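Local coordinates for protein ribulose bisphosphate carboxylase (Hyperthermus butylicus DSM 5456, PDB 6HUN) that probably catalyses the magnesium-dependent carboxylation of ribulose 1,5-bisphosphate to two molecules of 3-phosphoglycerate, as a homodimeric archaeal form III Rubisco, at residues L241-A246 / F265-F270; P178-T183 / Q211-F216; D39-V44 / Y141-Y146; K155-V160 / I373-P378. All coordinates share one frame; numbering follows the deposited sequence.

How the interactions relate
Interactions 1, 2 and 4 belong to the eight-stranded alpha/beta barrel of the catalytic domain, and interaction 3 lies in the N-terminal domain. Interactions 1 and 2 have centres 15 Å apart and touch: Phe216 CE1 is 3.3 Å from Asn243 O. Both also meet the second subunit. Interactions 1 and 4 have centres 17 Å apart and meet where Phe265 CE1 lies 4.1 Å from Val160 CG1. The side chains of Met267 (interaction 1) and Phe377 (interaction 4) lie about 6 Å and about 10 Å from a bound calcium ion. Interaction 2 holds Lys179, a predicted substrate-binding residue. Interaction 3 touches none of the others, and its nearest atoms are about 7 Å from interaction 4.

Interaction 1: residues L241-A246 / F265-F270; sequences LANVTA and FIMIDF
Asn243 and Met267 form a parallel bridge between strands 239-243 and 265-269 of the catalytic barrel, whose short segments run 43° apart. The two strands belong to a beta-alpha-beta unit whose connecting helix is 248-260. Met267 N donates to Ala242 O, and Val244 N donates to Met267 O at 2.9 Å. Both side chains of the bridge lie on the same face of the sheet. There the bent end of Met267 brings CE to 3.4 Å from Asn243 ND2. Two residues earlier on each strand, Leu241 CD2 lies 3.6 Å from Phe265 CD1. Beyond the bridge, Val244 CG1 packs on Ile266 CG2 at 3.9 Å.

Asn243 also forms an Asx turn. Its OD1 accepts from Thr245 N and from Thr245 OG1, the hydroxyl lying in the carbonyl plane. Asn243 CG is anti to the backbone N (chi1 -162°), which carries the amide forward over the turn. Asn243 ND2 makes a weak bond to Asp269 OD1, with the two planes 66° apart, and a further bond to Asp205 O. Asp269 also touches His295, a predicted proton acceptor. Thr245 OG1 gives its proton to Asn243 OD1 and receives Asp269 N at 2.8 Å.

Interaction 2: residues P178-T183 / Q211-F216; sequences PKLGYT and QPFCRF
Leu180 and Phe213 make the apolar part of this contact. Leu180 CD2 comes to the edge of the Phe213 ring, close to its plane, 3.9 Å from CZ. The two side chains cross at about a right angle. The other branch of the leucine, CD1, lies 4.1 Å from Gln211 NE2. That amide nitrogen is hydrogen-bonded to Asn207 O and to Leu109 O of the second subunit.

Backbone atoms meet side chains in the second group of contacts. Tyr182 O also lies at the rim of the Phe213 ring, 3.5 Å from CE1. The same oxygen is 3.5 Å from Cys214 CB. No hydrogen bond joins the two segments, and Tyr182 O is buried without a polar partner in the model. Phe213 CG sits between its own backbone N and carbonyl carbon (chi1 71°), and this turns the ring toward Gly181 and Tyr182.

Both segments are loops that follow barrel strands, 171-174 and 201-203, and lead into the helices 184-196 and 216-234. Thr183 and Arg215 are the N-cap residues of those helices. Lys179, a predicted substrate-binding residue, forms salt bridges to Asp205 and Glu206 and to Glu65 of the second subunit.

The thiol and the dimer partner add further contacts. Cys214 SG lies 3.5 Å from Tyr182 O. The Phe213 ring also meets Trp80 of the second subunit, with the planes at about 25°. With an alanine here instead of Phe213, Leu180 CD2 and Trp80 would probably lose their aromatic neighbour and a gap would be likely to open beside Tyr182 O.

Interaction 3: residues D39-V44 / Y141-Y146; sequences DEVIAV and YFPPSY
Tyr141 N donates to Ile42 O at 2.7 Å, the shortest polar bond between the segments. Ile42 N returns a bond to Tyr141 O at 3.2 Å, on a lone pair of that oxygen. Ile42 and Tyr141 are thus an antiparallel hydrogen-bonded pair. They join strands 41-49 and 132-141 of the mixed sheet in the N-terminal domain, just before helix 144-147. Their side chains share one face of the sheet, with the CB atoms 4.0 Å apart.

Tyr141 CG is anti to the backbone N (chi1 157°), which extends the ring back along the other strand. Its edge meets Glu40 O, 3.2 Å from CE2 and near the ring plane. The hydroxyl of Tyr141 bonds to Lys38 O.

Val41 CG2 touches two groups: Pro143 CD at 3.6 Å and Tyr146 CD2 at 4.0 Å. Pro143 is the N-cap residue of helix 144-147, and its CG lies 3.7 Å from Asp39 O. A glycine instead of Pro143 would probably leave a gap beside Val41 CG2 and let the chain before the helix flex.

Glu40 O is buried without a polar partner in the model, so aromatic and proline carbons pack around it instead of a donor.

Interaction 4: residues K155-V160 / I373-P378; sequences KGIQGV and IKPVFP
Ile157 packs against Pro375, Val376 and Phe377, where the first turn of helix 156-164 meets the entry to strand 377-380, the seventh strand of the catalytic alpha/beta barrel. This is the tightly packed part. Ile157 CG2 lies over one face of the Phe377 ring, a CH-pi contact 4.0 Å from the centroid and 25° off the normal. It sits toward the rim, 3.6 Å from CZ. The other branch lies against the chain leading into the strand, and CD1 reaches Val376 O at 3.6 Å and Pro375 CB at 4.0 Å. With CG2 anti to the backbone N and CG1 anti to the carbonyl carbon (chi1 -66°), the two branches divide between the ring and the backbone. Val160, one turn on, meets the same ring: its CB lies at the edge, in plane, and CG1 is 3.7 Å from CE2. His326 of the neighbouring strand 326-328 also touches both Val160 and Phe377.

One hydrogen bond joins the backbones. Ile157 N donates to Pro375 O at 3.2 Å, from 42° above the carbonyl plane. Gly156 is closely fitted here, since a CB on it would run into Lys374 CB. Its positive phi also favours glycine.

The solvent side is looser. Lys374 is exposed and extended beyond CG. Its amine is bonded to Asn154 O. Lys155 turns away, and its amine forms a salt bridge with Asp289. Lys374 CD passes Lys155 O at 3.7 Å.

Interaction 1: residues L241-A246 / F265-F270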
loop_
_atom_site.group_PDB
_atom_site.type_symbol
_atom_site.label_atom_id
_atom_site.label_comp_id
_atom_site.label_asym_id
_atom_site.label_seq_id
_atom_site.Cartn_x
_atom_site.Cartn_y
_atom_site.Cartn_z
ATOM N N LEU A 241 -4.047 -12.618 -19.165
ATOM C CA LEU A 241 -4.056 -11.657 -18.043
ATOM C C LEU A 241 -2.621 -11.144 -17.983
ATOM O O LEU A 241 -1.775 -11.680 -17.271
ATOM C CB LEU A 241 -4.542 -12.292 -16.725
ATOM C CG LEU A 241 -5.884 -13.057 -16.749
ATOM C CD1 LEU A 241 -6.196 -13.812 -15.415
ATOM C CD2 LEU A 241 -7.053 -12.133 -17.155
ATOM N N ALA A 242 -2.351 -10.096 -18.762
ATOM C CA ALA A 242 -1.013 -9.546 -18.925
ATOM C C ALA A 242 -0.726 -8.588 -17.795
ATOM O O ALA A 242 -1.497 -7.651 -17.556
ATOM C CB ALA A 242 -0.880 -8.793 -20.254
ATOM N N ASN A 243 0.402 -8.785 -17.133
ATOM C CA ASN A 243 0.724 -7.975 -15.954
ATOM C C ASN A 243 1.310 -6.621 -16.400
ATOM O O ASN A 243 2.432 -6.559 -16.911
ATOM C CB ASN A 243 1.675 -8.742 -15.049
ATOM C CG ASN A 243 1.694 -8.171 -13.633
ATOM O OD1 ASN A 243 1.387 -7.023 -13.446
ATOM N ND2 ASN A 243 1.954 -9.004 -12.628
ATOM N N VAL A 244 0.551 -5.549 -16.193
ATOM C CA VAL A 244 0.966 -4.192 -16.579
ATOM C C VAL A 244 1.478 -3.409 -15.384
ATOM O O VAL A 244 1.659 -2.177 -15.474
ATOM C CB VAL A 244 -0.173 -3.427 -17.288
ATOM C CG1 VAL A 244 -0.593 -4.130 -18.593
ATOM C CG2 VAL A 244 -1.387 -3.282 -16.333
ATOM N N THR A 245 1.697 -4.087 -14.253
ATOM C CA THR A 245 2.251 -3.446 -13.058
ATOM C C THR A 245 3.571 -2.754 -13.408
ATOM O O THR A 245 4.530 -3.390 -13.858
ATOM C CB THR A 245 2.417 -4.498 -11.955
ATOM O OG1 THR A 245 1.117 -5.103 -11.626
ATOM C CG2 THR A 245 3.014 -3.860 -10.639
ATOM N N ALA A 246 3.637 -1.432 -13.122
ATOM C CA ALA A 246 4.744 -0.630 -13.657
ATOM C C ALA A 246 4.595 0.804 -13.166
ATOM O O ALA A 246 3.518 1.191 -12.679
ATOM C CB ALA A 246 4.756 -0.679 -15.180
ATOM N N PHE A 265 -7.833 -8.100 -21.629
ATOM C CA PHE A 265 -7.569 -8.150 -20.189
ATOM C C PHE A 265 -6.215 -7.517 -19.868
ATOM O O PHE A 265 -5.234 -7.692 -20.615
ATOM C CB PHE A 265 -7.539 -9.576 -19.671
ATOM C CG PHE A 265 -8.812 -10.328 -19.875
ATOM C CD1 PHE A 265 -9.733 -10.416 -18.819
ATOM C CD2 PHE A 265 -9.079 -10.968 -21.090
ATOM C CE1 PHE A 265 -10.904 -11.092 -18.952
ATOM C CE2 PHE A 265 -10.283 -11.710 -21.233
ATOM C CZ PHE A 265 -11.186 -11.744 -20.134
ATOM N N ILE A 266 -6.142 -6.852 -18.691
ATOM C CA ILE A 266 -4.877 -6.466 -18.072
ATOM C C ILE A 266 -4.932 -6.933 -16.631
ATOM O O ILE A 266 -6.019 -7.054 -16.054
ATOM C CB ILE A 266 -4.595 -4.926 -18.162
ATOM C CG1 ILE A 266 -5.784 -4.158 -17.562
ATOM C CG2 ILE A 266 -4.361 -4.586 -19.663
ATOM C CD1 ILE A 266 -5.604 -2.563 -17.391
ATOM N N MET A 267 -3.767 -7.219 -16.054
ATOM C CA MET A 267 -3.636 -7.496 -14.639
ATOM C C MET A 267 -2.795 -6.415 -13.992
ATOM O O MET A 267 -1.789 -5.985 -14.571
ATOM C CB MET A 267 -2.981 -8.879 -14.427
ATOM C CG MET A 267 -2.622 -9.194 -12.990
ATOM S SD MET A 267 -2.004 -10.918 -13.158
ATOM C CE MET A 267 -0.708 -10.966 -11.950
ATOM N N ILE A 268 -3.169 -6.042 -12.764
ATOM C CA ILE A 268 -2.417 -5.042 -11.997
ATOM C C ILE A 268 -2.334 -5.483 -10.538
ATOM O O ILE A 268 -3.300 -6.022 -9.967
ATOM C CB ILE A 268 -3.012 -3.648 -12.120
ATOM C CG1 ILE A 268 -2.099 -2.658 -11.357
ATOM C CG2 ILE A 268 -4.430 -3.573 -11.514
ATOM C CD1 ILE A 268 -2.357 -1.266 -11.772
ATOM N N ASP A 269 -1.131 -5.372 -9.993
ATOM C CA ASP A 269 -0.907 -5.657 -8.563
ATOM C C ASP A 269 -1.341 -4.397 -7.861
ATOM O O ASP A 269 -0.583 -3.450 -7.731
ATOM C CB ASP A 269 0.550 -5.980 -8.307
ATOM C CG ASP A 269 1.085 -7.170 -9.099
ATOM O OD1 ASP A 269 0.377 -7.908 -9.832
ATOM O OD2 ASP A 269 2.297 -7.416 -8.955
ATOM N N PHE A 270 -2.602 -4.337 -7.405
ATOM C CA PHE A 270 -3.093 -3.008 -7.050
ATOM C C PHE A 270 -2.577 -2.516 -5.694
ATOM O O PHE A 270 -2.782 -1.348 -5.377
ATOM C CB PHE A 270 -4.634 -2.991 -7.087
ATOM C CG PHE A 270 -5.312 -3.988 -6.135
ATOM C CD1 PHE A 270 -5.703 -3.597 -4.854
ATOM C CD2 PHE A 270 -5.628 -5.279 -6.568
ATOM C CE1 PHE A 270 -6.355 -4.487 -4.022
ATOM C CE2 PHE A 270 -6.257 -6.226 -5.731
ATOM C CZ PHE A 270 -6.650 -5.822 -4.487
#

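Interaction 2: residues P178-T183 / Q211-F216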
loop_
_atom_site.group_PDB
_atom_site.type_symbol
_atom_site.label_atom_id
_atom_site.label_comp_id
_atom_site.label_asym_id
_atom_site.label_seq_id
_atom_site.Cartn_x
_atom_site.Cartn_y
_atom_site.Cartn_z
ATOM N N PRO A 178 7.903 -22.820 -14.456
ATOM C CA PRO A 178 8.055 -21.902 -13.314
ATOM C C PRO A 178 7.508 -20.525 -13.641
ATOM O O PRO A 178 7.318 -20.235 -14.830
ATOM C CB PRO A 178 9.565 -21.856 -13.111
ATOM C CG PRO A 178 10.116 -22.127 -14.516
ATOM C CD PRO A 178 9.190 -23.120 -15.115
ATOM N N LYS A 179 7.272 -19.683 -12.629
ATOM C CA LYS A 179 6.638 -18.398 -12.895
ATOM C C LYS A 179 7.582 -17.437 -13.604
ATOM O O LYS A 179 7.110 -16.518 -14.281
ATOM C CB LYS A 179 6.099 -17.772 -11.599
ATOM C CG LYS A 179 6.994 -17.991 -10.371
ATOM C CD LYS A 179 6.311 -17.711 -9.039
ATOM C CE LYS A 179 6.861 -16.443 -8.371
ATOM N NZ LYS A 179 5.911 -15.969 -7.309
ATOM N N LEU A 180 8.899 -17.638 -13.494
ATOM C CA LEU A 180 9.853 -16.832 -14.249
ATOM C C LEU A 180 10.937 -17.731 -14.816
ATOM O O LEU A 180 11.190 -18.826 -14.310
ATOM C CB LEU A 180 10.497 -15.718 -13.399
ATOM C CG LEU A 180 9.675 -14.490 -12.988
ATOM C CD1 LEU A 180 10.575 -13.489 -12.260
ATOM C CD2 LEU A 180 8.968 -13.804 -14.138
ATOM N N GLY A 181 11.555 -17.262 -15.901
ATOM C CA GLY A 181 12.681 -17.977 -16.497
ATOM C C GLY A 181 12.582 -18.240 -17.996
ATOM O O GLY A 181 13.533 -18.736 -18.604
ATOM N N TYR A 182 11.436 -17.919 -18.594
ATOM C CA TYR A 182 11.162 -18.139 -20.008
ATOM C C TYR A 182 11.520 -16.900 -20.832
ATOM O O TYR A 182 11.201 -15.767 -20.450
ATOM C CB TYR A 182 9.674 -18.487 -20.202
ATOM C CG TYR A 182 9.268 -19.854 -19.677
ATOM C CD1 TYR A 182 9.788 -21.011 -20.254
ATOM C CD2 TYR A 182 8.376 -19.991 -18.606
ATOM C CE1 TYR A 182 9.436 -22.263 -19.792
ATOM C CE2 TYR A 182 8.015 -21.257 -18.123
ATOM C CZ TYR A 182 8.553 -22.387 -18.725
ATOM O OH TYR A 182 8.234 -23.667 -18.299
ATOM N N THR A 183 12.165 -17.115 -21.975
ATOM C CA THR A 183 12.260 -16.050 -22.968
ATOM C C THR A 183 10.889 -15.842 -23.619
ATOM O O THR A 183 9.972 -16.650 -23.436
ATOM C CB THR A 183 13.331 -16.378 -24.010
ATOM O OG1 THR A 183 12.983 -17.586 -24.692
ATOM C CG2 THR A 183 14.687 -16.536 -23.342
ATOM N N GLN A 211 11.011 -7.255 -17.136
ATOM C CA GLN A 211 12.430 -7.521 -16.937
ATOM C C GLN A 211 13.153 -7.743 -18.265
ATOM O O GLN A 211 12.538 -8.135 -19.260
ATOM C CB GLN A 211 12.605 -8.745 -16.048
ATOM C CG GLN A 211 12.114 -8.526 -14.606
ATOM C CD GLN A 211 10.669 -8.974 -14.367
ATOM O OE1 GLN A 211 9.818 -8.883 -15.244
ATOM N NE2 GLN A 211 10.403 -9.468 -13.167
ATOM N N PRO A 212 14.471 -7.524 -18.294
ATOM C CA PRO A 212 15.216 -7.658 -19.551
ATOM C C PRO A 212 15.151 -9.036 -20.202
ATOM O O PRO A 212 15.215 -9.135 -21.440
ATOM C CB PRO A 212 16.649 -7.299 -19.128
ATOM C CG PRO A 212 16.451 -6.308 -18.043
ATOM C CD PRO A 212 15.229 -6.761 -17.276
ATOM N N PHE A 213 15.055 -10.112 -19.420
ATOM C CA PHE A 213 15.112 -11.419 -20.064
ATOM C C PHE A 213 13.844 -11.726 -20.849
ATOM O O PHE A 213 13.849 -12.666 -21.648
ATOM C CB PHE A 213 15.383 -12.524 -19.037
ATOM C CG PHE A 213 14.222 -12.798 -18.129
ATOM C CD1 PHE A 213 13.277 -13.763 -18.457
ATOM C CD2 PHE A 213 14.071 -12.084 -16.946
ATOM C CE1 PHE A 213 12.198 -14.013 -17.630
ATOM C CE2 PHE A 213 12.982 -12.333 -16.098
ATOM C CZ PHE A 213 12.044 -13.291 -16.463
ATOM N N CYS A 214 12.788 -10.933 -20.663
ATOM C CA CYS A 214 11.468 -11.162 -21.248
ATOM C C CYS A 214 10.641 -9.884 -21.169
ATOM O O CYS A 214 9.745 -9.746 -20.321
ATOM C CB CYS A 214 10.720 -12.295 -20.533
ATOM S SG CYS A 214 9.336 -12.974 -21.529
ATOM N N ARG A 215 10.950 -8.950 -22.056
ATOM C CA ARG A 215 10.279 -7.667 -22.065
ATOM C C ARG A 215 8.814 -7.808 -22.411
ATOM O O ARG A 215 8.396 -8.723 -23.150
ATOM C CB ARG A 215 10.951 -6.736 -23.054
ATOM C CG ARG A 215 12.392 -6.739 -22.818
ATOM C CD ARG A 215 12.751 -5.760 -21.733
ATOM N NE ARG A 215 14.196 -5.620 -21.677
ATOM C CZ ARG A 215 14.947 -5.147 -22.675
ATOM N NH1 ARG A 215 16.265 -5.071 -22.535
ATOM N NH2 ARG A 215 14.390 -4.738 -23.810
ATOM N N PHE A 216 8.050 -6.823 -21.933
ATOM C CA PHE A 216 6.600 -6.896 -21.999
ATOM C C PHE A 216 6.133 -7.056 -23.437
ATOM O O PHE A 216 5.350 -7.967 -23.748
ATOM C CB PHE A 216 5.961 -5.661 -21.371
ATOM C CG PHE A 216 4.445 -5.740 -21.329
ATOM C CD1 PHE A 216 3.806 -6.352 -20.267
ATOM C CD2 PHE A 216 3.677 -5.250 -22.381
ATOM C CE1 PHE A 216 2.401 -6.455 -20.209
ATOM C CE2 PHE A 216 2.279 -5.354 -22.340
ATOM C CZ PHE A 216 1.652 -5.951 -21.264
#

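Interaction 3: residues D39-V44 / Y141-Y146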
loop_
_atom_site.group_PDB
_atom_site.type_symbol
_atom_site.label_atom_id
_atom_site.label_comp_id
_atom_site.label_asym_id
_atom_site.label_seq_id
_atom_site.Cartn_x
_atom_site.Cartn_y
_atom_site.Cartn_z
ATOM N N ASP A 39 -27.087 7.972 5.209
ATOM C CA ASP A 39 -26.299 8.844 4.333
ATOM C C ASP A 39 -24.916 9.204 4.883
ATOM O O ASP A 39 -24.271 10.112 4.359
ATOM C CB ASP A 39 -27.057 10.135 4.059
ATOM C CG ASP A 39 -27.431 10.869 5.336
ATOM O OD1 ASP A 39 -27.462 10.210 6.410
ATOM O OD2 ASP A 39 -27.717 12.096 5.266
ATOM N N GLU A 40 -24.459 8.547 5.934
ATOM C CA GLU A 40 -23.149 8.788 6.513
ATOM C C GLU A 40 -22.286 7.579 6.202
ATOM O O GLU A 40 -22.802 6.467 6.083
ATOM C CB GLU A 40 -23.258 8.979 8.023
ATOM C CG GLU A 40 -24.094 10.193 8.481
ATOM C CD GLU A 40 -23.545 10.729 9.788
ATOM O OE1 GLU A 40 -24.054 10.288 10.849
ATOM O OE2 GLU A 40 -22.566 11.528 9.775
ATOM N N VAL A 41 -20.984 7.797 6.046
ATOM C CA VAL A 41 -20.054 6.661 6.032
ATOM C C VAL A 41 -19.943 6.109 7.440
ATOM O O VAL A 41 -19.820 6.867 8.404
ATOM C CB VAL A 41 -18.672 7.090 5.515
ATOM C CG1 VAL A 41 -17.567 5.951 5.800
ATOM C CG2 VAL A 41 -18.744 7.498 4.073
ATOM N N ILE A 42 -19.985 4.782 7.573
ATOM C CA ILE A 42 -19.861 4.109 8.859
ATOM C C ILE A 42 -18.653 3.176 8.799
ATOM O O ILE A 42 -18.624 2.300 7.943
ATOM C CB ILE A 42 -21.128 3.292 9.164
ATOM C CG1 ILE A 42 -22.394 4.212 9.174
ATOM C CG2 ILE A 42 -20.937 2.529 10.462
ATOM C CD1 ILE A 42 -22.382 5.011 10.355
ATOM N N ALA A 43 -17.718 3.311 9.732
ATOM C CA ALA A 43 -16.593 2.369 9.864
ATOM C C ALA A 43 -16.794 1.539 11.127
ATOM O O ALA A 43 -17.173 2.087 12.166
ATOM C CB ALA A 43 -15.246 3.116 9.955
ATOM N N VAL A 44 -16.466 0.244 11.074
ATOM C CA VAL A 44 -16.415 -0.588 12.263
ATOM C C VAL A 44 -14.970 -1.041 12.490
ATOM O O VAL A 44 -14.327 -1.627 11.597
ATOM C CB VAL A 44 -17.408 -1.756 12.211
ATOM C CG1 VAL A 44 -17.257 -2.543 10.928
ATOM C CG2 VAL A 44 -17.207 -2.616 13.444
ATOM N N TYR A 141 -19.197 1.028 5.611
ATOM C CA TYR A 141 -20.430 1.169 4.864
ATOM C C TYR A 141 -20.317 2.454 4.074
ATOM O O TYR A 141 -20.021 3.518 4.654
ATOM C CB TYR A 141 -21.617 1.260 5.808
ATOM C CG TYR A 141 -22.813 1.955 5.139
ATOM C CD1 TYR A 141 -23.583 1.262 4.231
ATOM C CD2 TYR A 141 -23.110 3.283 5.385
ATOM C CE1 TYR A 141 -24.712 1.859 3.596
ATOM C CE2 TYR A 141 -24.251 3.932 4.730
ATOM C CZ TYR A 141 -25.012 3.181 3.840
ATOM O OH TYR A 141 -26.101 3.712 3.178
ATOM N N PHE A 142 -20.541 2.352 2.765
ATOM C CA PHE A 142 -20.495 3.497 1.869
ATOM C C PHE A 142 -21.920 3.870 1.486
ATOM O O PHE A 142 -22.624 3.018 0.928
ATOM C CB PHE A 142 -19.679 3.187 0.624
ATOM C CG PHE A 142 -18.238 2.928 0.935
ATOM C CD1 PHE A 142 -17.419 3.987 1.269
ATOM C CD2 PHE A 142 -17.753 1.664 0.997
ATOM C CE1 PHE A 142 -16.075 3.764 1.601
ATOM C CE2 PHE A 142 -16.387 1.435 1.296
ATOM C CZ PHE A 142 -15.585 2.484 1.610
ATOM N N PRO A 143 -22.383 5.090 1.758
ATOM C CA PRO A 143 -23.781 5.471 1.332
ATOM C C PRO A 143 -23.855 5.703 -0.162
ATOM O O PRO A 143 -22.839 5.975 -0.811
ATOM C CB PRO A 143 -24.052 6.764 2.102
ATOM C CG PRO A 143 -22.730 7.373 2.333
ATOM C CD PRO A 143 -21.721 6.193 2.492
ATOM N N PRO A 144 -25.075 5.645 -0.750
ATOM C CA PRO A 144 -25.190 5.723 -2.207
ATOM C C PRO A 144 -24.535 6.940 -2.815
ATOM O O PRO A 144 -23.995 6.848 -3.912
ATOM C CB PRO A 144 -26.730 5.751 -2.434
ATOM C CG PRO A 144 -27.282 5.045 -1.280
ATOM C CD PRO A 144 -26.343 5.289 -0.100
ATOM N N SER A 145 -24.614 8.100 -2.173
ATOM C CA SER A 145 -24.144 9.321 -2.812
ATOM C C SER A 145 -22.630 9.338 -2.894
ATOM O O SER A 145 -22.046 9.965 -3.783
ATOM C CB SER A 145 -24.657 10.531 -2.041
ATOM O OG SER A 145 -24.199 10.422 -0.701
ATOM N N TYR A 146 -21.981 8.635 -1.983
ATOM C CA TYR A 146 -20.545 8.534 -2.068
ATOM C C TYR A 146 -20.134 7.341 -2.929
ATOM O O TYR A 146 -19.211 7.455 -3.752
ATOM C CB TYR A 146 -20.016 8.428 -0.651
ATOM C CG TYR A 146 -18.487 8.367 -0.541
ATOM C CD1 TYR A 146 -17.661 9.283 -1.190
ATOM C CD2 TYR A 146 -17.906 7.385 0.211
ATOM C CE1 TYR A 146 -16.241 9.207 -1.060
ATOM C CE2 TYR A 146 -16.507 7.295 0.340
ATOM C CZ TYR A 146 -15.699 8.194 -0.279
ATOM O OH TYR A 146 -14.335 8.028 -0.096
#

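Interaction 4: residues K155-V160 / I373-P378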
loop_
_atom_site.group_PDB
_atom_site.type_symbol
_atom_site.label_atom_id
_atom_site.label_comp_id
_atom_site.label_asym_id
_atom_site.label_seq_id
_atom_site.Cartn_x
_atom_site.Cartn_y
_atom_site.Cartn_z
ATOM N N LYS A 155 -16.470 -4.265 -16.694
ATOM C CA LYS A 155 -17.125 -5.405 -17.358
ATOM C C LYS A 155 -17.949 -6.246 -16.410
ATOM O O LYS A 155 -19.101 -6.565 -16.724
ATOM C CB LYS A 155 -16.087 -6.294 -18.047
ATOM C CG LYS A 155 -15.340 -5.598 -19.214
ATOM C CD LYS A 155 -16.291 -5.333 -20.331
ATOM C CE LYS A 155 -15.579 -4.567 -21.427
ATOM N NZ LYS A 155 -16.452 -4.602 -22.607
ATOM N N GLY A 156 -17.424 -6.520 -15.240
ATOM C CA GLY A 156 -18.092 -7.383 -14.272
ATOM C C GLY A 156 -18.153 -8.837 -14.746
ATOM O O GLY A 156 -17.610 -9.218 -15.789
ATOM N N ILE A 157 -18.829 -9.653 -13.945
ATOM C CA ILE A 157 -19.026 -11.062 -14.295
ATOM C C ILE A 157 -19.614 -11.185 -15.703
ATOM O O ILE A 157 -19.114 -11.923 -16.567
ATOM C CB ILE A 157 -19.942 -11.700 -13.252
ATOM C CG1 ILE A 157 -19.167 -11.694 -11.884
ATOM C CG2 ILE A 157 -20.269 -13.147 -13.669
ATOM C CD1 ILE A 157 -19.935 -12.397 -10.741
ATOM N N GLN A 158 -20.690 -10.467 -15.955
ATOM C CA GLN A 158 -21.393 -10.687 -17.220
ATOM C C GLN A 158 -20.580 -10.187 -18.399
ATOM O O GLN A 158 -20.570 -10.819 -19.459
ATOM C CB GLN A 158 -22.780 -10.073 -17.168
ATOM C CG GLN A 158 -23.774 -10.837 -16.230
ATOM C CD GLN A 158 -23.794 -12.401 -16.329
ATOM O OE1 GLN A 158 -23.858 -13.001 -17.411
ATOM N NE2 GLN A 158 -23.766 -13.049 -15.168
ATOM N N GLY A 159 -19.841 -9.073 -18.239
ATOM C CA GLY A 159 -19.049 -8.612 -19.355
ATOM C C GLY A 159 -17.871 -9.505 -19.666
ATOM O O GLY A 159 -17.491 -9.632 -20.835
ATOM N N VAL A 160 -17.268 -10.128 -18.638
ATOM C CA VAL A 160 -16.184 -11.070 -18.877
ATOM C C VAL A 160 -16.738 -12.340 -19.520
ATOM O O VAL A 160 -16.128 -12.914 -20.442
ATOM C CB VAL A 160 -15.481 -11.405 -17.562
ATOM C CG1 VAL A 160 -14.526 -12.605 -17.695
ATOM C CG2 VAL A 160 -14.778 -10.039 -16.970
ATOM N N ILE A 373 -22.875 -0.656 -9.215
ATOM C CA ILE A 373 -21.501 -1.180 -9.165
ATOM C C ILE A 373 -21.605 -2.656 -9.579
ATOM O O ILE A 373 -22.239 -3.425 -8.887
ATOM C CB ILE A 373 -20.872 -1.058 -7.756
ATOM C CG1 ILE A 373 -20.884 0.390 -7.192
ATOM C CG2 ILE A 373 -19.452 -1.661 -7.764
ATOM C CD1 ILE A 373 -19.921 1.317 -7.791
ATOM N N LYS A 374 -20.992 -3.033 -10.719
ATOM C CA LYS A 374 -21.172 -4.385 -11.252
ATOM C C LYS A 374 -20.510 -5.390 -10.317
ATOM O O LYS A 374 -19.622 -5.008 -9.560
ATOM C CB LYS A 374 -20.493 -4.497 -12.609
ATOM C CG LYS A 374 -21.338 -3.751 -13.767
ATOM C CD LYS A 374 -20.547 -3.601 -14.992
ATOM C CE LYS A 374 -21.510 -3.016 -16.132
ATOM N NZ LYS A 374 -20.723 -2.675 -17.309
ATOM N N PRO A 375 -20.981 -6.627 -10.307
ATOM C CA PRO A 375 -20.310 -7.679 -9.522
ATOM C C PRO A 375 -18.948 -8.062 -10.089
ATOM O O PRO A 375 -18.661 -7.939 -11.277
ATOM C CB PRO A 375 -21.282 -8.855 -9.588
ATOM C CG PRO A 375 -22.033 -8.639 -10.853
ATOM C CD PRO A 375 -22.145 -7.133 -11.075
ATOM N N VAL A 376 -18.125 -8.603 -9.212
ATOM C CA VAL A 376 -16.737 -8.969 -9.486
ATOM C C VAL A 376 -16.655 -10.503 -9.532
ATOM O O VAL A 376 -17.270 -11.149 -8.704
ATOM C CB VAL A 376 -15.838 -8.409 -8.350
ATOM C CG1 VAL A 376 -14.460 -8.999 -8.462
ATOM C CG2 VAL A 376 -15.829 -6.838 -8.506
ATOM N N PHE A 377 -15.790 -11.068 -10.395
ATOM C CA PHE A 377 -15.477 -12.522 -10.364
ATOM C C PHE A 377 -14.544 -12.845 -9.202
ATOM O O PHE A 377 -13.388 -12.422 -9.218
ATOM C CB PHE A 377 -14.778 -12.955 -11.651
ATOM C CG PHE A 377 -15.655 -13.676 -12.644
ATOM C CD1 PHE A 377 -16.358 -14.862 -12.292
ATOM C CD2 PHE A 377 -15.765 -13.192 -13.936
ATOM C CE1 PHE A 377 -17.166 -15.543 -13.226
ATOM C CE2 PHE A 377 -16.569 -13.840 -14.855
ATOM C CZ PHE A 377 -17.281 -14.989 -14.519
ATOM N N PRO A 378 -14.958 -13.645 -8.233
ATOM C CA PRO A 378 -14.005 -14.147 -7.244
ATOM C C PRO A 378 -13.098 -15.139 -7.940
ATOM O O PRO A 378 -13.537 -15.907 -8.818
ATOM C CB PRO A 378 -14.886 -14.862 -6.198
ATOM C CG PRO A 378 -16.266 -14.495 -6.516
ATOM C CD PRO A 378 -16.343 -14.078 -7.978
#